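Local coordinates for protein KLLA0E02245p (Kluyveromyces lactis, PDB 4GPS) that removes NAD caps from RNA, and acts as a metal-dependent 5'-3' exoribonuclease and mRNA decapping enzyme of the DXO/Dom3Z family, at residues N374-F377 / Q378-F381; G329-S333 / Y334-L338. One frame throughout, in Å; residues are numbered along the deposited sequence.

How the interactions relate
Interaction 1 covers about two turns of helix 370-393, interaction 2 the hairpin bend joining strands 325-331 and 338-344; their centres lie about 36 Å apart, on opposite sides of the chain's centre. In interaction 1 the helix is two-sided: aromatic and aliphatic side chains are buried against helix 182-190, while amide and acid groups face loops and a water. Interaction 2 is further out, about 24 Å from the chain's centre against about 15 Å. Gly329, Phe330 and Leu338 are buried where the strands meet, while mostly polar residues form the turn, shaped by a few backbone bonds and a serine hydroxyl. Interaction 2 alone lies near the metal site, beside strand 290-297 with metal-binding Ile294 and, probably, substrate-binding Lys295.

Interaction 1 of 2, residues N374-F377 / Q378-F381; sequences NDWF and QHIF
The side-chain amide of Gln378 is gripped at NE2 by two oxygens, a water and the carbonyl of Leu269; the same water donates to Asn374 OD1 at 2.8 Å, tying together two residues one turn apart on the α-helix 370-393. Beneath this bridge runs the i to i+4 ladder of the helix. Gln378 N donates to Asn374 O at 3.1 Å with a nearly straight N-H (167°), and Ile380 N to Trp376 O at 3.0 Å. Amides suit this flank because they can both give and accept, while Asp375 uses its OD2 to receive the backbone N of Val70. The apolar residues turn to the interior. Trp376, a large flat group with one donor, satisfies NE1 on Ile188 O. Ile380 lies over one face of its ring through CG1, a CH-pi contact modelled too close to trust in detail, and Ile380 CG2 is 3.6 Å from Trp376 CH2. Phe377 has CG anti to its own nitrogen (chi1 175°), beside the carbonyl carbon, which brings its ring against that of Phe381. The two rings, planes at 75°, touch obliquely, and Phe381 also meets Phe178 edge-to-face. Phe377 O lies at the edge of the Phe381 ring, 3.4 Å from CD2.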
# COMPACT_ATOMS: atom_id res chain seq x y z
N ASN A 374 -4.79 4.99 11.59
CA ASN A 374 -4.97 3.70 12.24
C ASN A 374 -6.37 3.60 12.88
O ASN A 374 -7.04 2.58 12.76
CB ASN A 374 -3.88 3.51 13.28
CG ASN A 374 -3.94 2.16 13.92
OD1 ASN A 374 -4.10 1.17 13.24
ND2 ASN A 374 -3.82 2.11 15.23
N ASP A 375 -6.84 4.65 13.55
CA ASP A 375 -8.17 4.61 14.17
C ASP A 375 -9.25 4.48 13.10
O ASP A 375 -10.20 3.68 13.25
CB ASP A 375 -8.45 5.85 15.02
CG ASP A 375 -7.60 5.93 16.28
OD1 ASP A 375 -7.19 4.87 16.84
OD2 ASP A 375 -7.35 7.06 16.72
N TRP A 376 -9.11 5.28 12.03
CA TRP A 376 -10.04 5.26 10.91
C TRP A 376 -10.11 3.85 10.31
O TRP A 376 -11.19 3.33 10.00
CB TRP A 376 -9.58 6.23 9.84
CG TRP A 376 -10.28 6.03 8.54
CD1 TRP A 376 -9.74 5.54 7.39
CD2 TRP A 376 -11.67 6.31 8.24
NE1 TRP A 376 -10.69 5.49 6.40
CE2 TRP A 376 -11.88 5.96 6.89
CE3 TRP A 376 -12.74 6.82 8.99
CZ2 TRP A 376 -13.13 6.10 6.27
CZ3 TRP A 376 -13.98 6.96 8.37
CH2 TRP A 376 -14.17 6.60 7.02
N PHE A 377 -8.92 3.25 10.14
CA PHE A 377 -8.75 1.91 9.62
C PHE A 377 -9.62 0.91 10.40
O PHE A 377 -10.39 0.15 9.80
CB PHE A 377 -7.27 1.51 9.72
CG PHE A 377 -6.99 0.10 9.31
CD1 PHE A 377 -6.25 -0.73 10.14
CD2 PHE A 377 -7.34 -0.36 8.05
CE1 PHE A 377 -5.86 -2.00 9.70
CE2 PHE A 377 -6.96 -1.62 7.60
CZ PHE A 377 -6.21 -2.43 8.42
N GLN A 378 -9.46 0.91 11.72
CA GLN A 378 -10.20 0.05 12.64
C GLN A 378 -11.69 0.28 12.50
O GLN A 378 -12.47 -0.67 12.55
CB GLN A 378 -9.82 0.34 14.10
CG GLN A 378 -8.47 -0.25 14.55
CD GLN A 378 -8.46 -1.78 14.47
OE1 GLN A 378 -9.44 -2.43 14.85
NE2 GLN A 378 -7.35 -2.36 14.00
N HIS A 379 -12.07 1.56 12.32
CA HIS A 379 -13.48 1.93 12.20
C HIS A 379 -14.23 1.49 10.95
O HIS A 379 -15.14 0.67 11.07
CB HIS A 379 -13.67 3.45 12.36
CG HIS A 379 -15.12 3.87 12.36
ND1 HIS A 379 -15.93 3.75 13.46
CD2 HIS A 379 -15.89 4.39 11.37
CE1 HIS A 379 -17.15 4.17 13.16
NE2 HIS A 379 -17.15 4.56 11.90
N ILE A 380 -13.87 2.00 9.76
CA ILE A 380 -14.63 1.63 8.54
C ILE A 380 -14.55 0.19 8.23
O ILE A 380 -15.49 -0.32 7.62
CB ILE A 380 -14.21 2.32 7.18
CG1 ILE A 380 -12.85 2.95 7.33
CG2 ILE A 380 -15.34 3.20 6.63
CD1 ILE A 380 -11.82 1.96 7.07
N PHE A 381 -13.46 -0.50 8.57
CA PHE A 381 -13.50 -1.90 8.24
C PHE A 381 -14.56 -2.66 9.03
O PHE A 381 -15.21 -3.55 8.50
CB PHE A 381 -12.12 -2.54 8.33
CG PHE A 381 -11.36 -2.44 7.04
CD1 PHE A 381 -11.59 -3.34 6.02
CD2 PHE A 381 -10.45 -1.40 6.83
CE1 PHE A 381 -10.91 -3.22 4.80
CE2 PHE A 381 -9.78 -1.27 5.64
CZ PHE A 381 -10.01 -2.18 4.61
O HOH W 1 -5.11 -1.41 13.52

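Interaction 2 of 2, residues G329-S333 / Y334-L338; sequences GFRNS and YSNEL
Glu337 and Asn332 meet through their backbones: Asn332 N donates to Glu337 O at 2.9 Å, nearly straight (163°), and the same oxygen receives the CA-H of Arg331, with CA 3.2 Å away. Nearer the bend, Asn336 N reaches Asn332 O at 3.0 Å, a more bent bond with the donor above the carbonyl plane. Asn336 has a positive phi (67°), a conformation asparagine tolerates well. Alongside it runs the side chain of Arg331, extended from CG to NE, with guanidinium and amide almost parallel and Asn336 OD1 at the guanidinium edge, 3.6 Å from NE. These bonds close a β-hairpin between strands 325-331 and 338-344, in which Arg331 and Leu338 form an antiparallel non-hydrogen-bonded pair. Within the bend, Ser335 makes an ST turn: chi1 of 81° sets OG between its own backbone N and carbonyl carbon, where it accepts from Glu337 N at 3.0 Å. An alanine here, lacking OG, would probably leave the Glu337 N-H without this acceptor and the turn less firmly held. Further in, Leu338 CD1 lies 3.6 Å from Gly329 CA, where a β-carbon would be tight. Leu338 also packs on Leu245 of helix 233-246, and the backbone of Gly329 is hydrogen-bonded to Ser297 and to Lys295, a probable substrate-binding residue.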
# COMPACT_ATOMS: atom_id res chain seq x y z
N GLY A 329 14.72 7.72 -3.81
CA GLY A 329 15.66 8.38 -4.70
C GLY A 329 15.17 9.80 -4.91
O GLY A 329 14.12 10.01 -5.52
N PHE A 330 15.90 10.77 -4.37
CA PHE A 330 15.50 12.17 -4.52
C PHE A 330 16.18 12.72 -5.74
O PHE A 330 17.38 12.53 -5.94
CB PHE A 330 15.90 12.98 -3.29
CG PHE A 330 15.26 12.52 -2.02
CD1 PHE A 330 15.89 11.61 -1.19
CD2 PHE A 330 14.04 13.04 -1.61
CE1 PHE A 330 15.30 11.22 0.03
CE2 PHE A 330 13.45 12.65 -0.40
CZ PHE A 330 14.09 11.74 0.41
N ARG A 331 15.41 13.38 -6.58
CA ARG A 331 16.00 13.95 -7.78
C ARG A 331 15.98 15.45 -7.69
O ARG A 331 15.13 16.02 -7.02
CB ARG A 331 15.25 13.50 -9.04
CG ARG A 331 13.85 14.04 -9.14
CD ARG A 331 13.17 13.66 -10.46
NE ARG A 331 11.87 14.35 -10.55
CZ ARG A 331 10.81 14.03 -9.81
NH1 ARG A 331 10.87 13.02 -8.94
NH2 ARG A 331 9.70 14.76 -9.90
N ASN A 332 16.94 16.09 -8.37
CA ASN A 332 17.03 17.55 -8.45
C ASN A 332 15.77 17.98 -9.22
O ASN A 332 15.43 17.36 -10.24
CB ASN A 332 18.28 17.92 -9.26
CG ASN A 332 18.53 19.40 -9.27
OD1 ASN A 332 19.01 19.96 -8.28
ND2 ASN A 332 18.21 20.05 -10.38
N SER A 333 15.08 19.01 -8.75
CA SER A 333 13.85 19.44 -9.43
C SER A 333 14.12 19.90 -10.85
O SER A 333 13.40 19.53 -11.78
CB SER A 333 13.17 20.58 -8.66
OG SER A 333 12.82 20.18 -7.34
N TYR A 334 15.17 20.69 -11.03
CA TYR A 334 15.49 21.23 -12.34
C TYR A 334 16.10 20.27 -13.35
O TYR A 334 15.63 20.15 -14.48
CB TYR A 334 16.43 22.43 -12.21
CG TYR A 334 16.72 23.04 -13.56
CD1 TYR A 334 15.69 23.57 -14.34
CD2 TYR A 334 18.01 23.00 -14.11
CE1 TYR A 334 15.92 24.03 -15.64
CE2 TYR A 334 18.25 23.47 -15.43
CZ TYR A 334 17.19 23.98 -16.18
OH TYR A 334 17.37 24.41 -17.47
N SER A 335 17.17 19.61 -12.92
CA SER A 335 17.93 18.71 -13.77
C SER A 335 17.40 17.29 -13.93
O SER A 335 17.80 16.60 -14.87
CB SER A 335 19.32 18.59 -13.21
OG SER A 335 19.30 17.67 -12.13
N ASN A 336 16.53 16.86 -13.02
CA ASN A 336 16.01 15.50 -13.02
C ASN A 336 17.10 14.46 -12.70
O ASN A 336 16.94 13.25 -12.94
CB ASN A 336 15.36 15.15 -14.36
CG ASN A 336 14.00 15.79 -14.51
OD1 ASN A 336 13.08 15.56 -13.69
ND2 ASN A 336 13.86 16.61 -15.55
N GLU A 337 18.21 14.92 -12.14
CA GLU A 337 19.25 13.97 -11.80
C GLU A 337 19.05 13.37 -10.41
O GLU A 337 18.67 14.08 -9.49
CB GLU A 337 20.60 14.64 -11.82
CG GLU A 337 21.01 15.09 -13.19
CD GLU A 337 22.39 15.70 -13.18
OE1 GLU A 337 22.93 15.93 -14.28
OE2 GLU A 337 22.92 15.95 -12.06
N LEU A 338 19.34 12.07 -10.27
CA LEU A 338 19.25 11.42 -8.96
C LEU A 338 20.31 12.06 -8.04
O LEU A 338 21.51 11.93 -8.27
CB LEU A 338 19.51 9.90 -9.09
CG LEU A 338 19.65 9.07 -7.80
CD1 LEU A 338 18.39 9.16 -6.95
CD2 LEU A 338 19.90 7.61 -8.16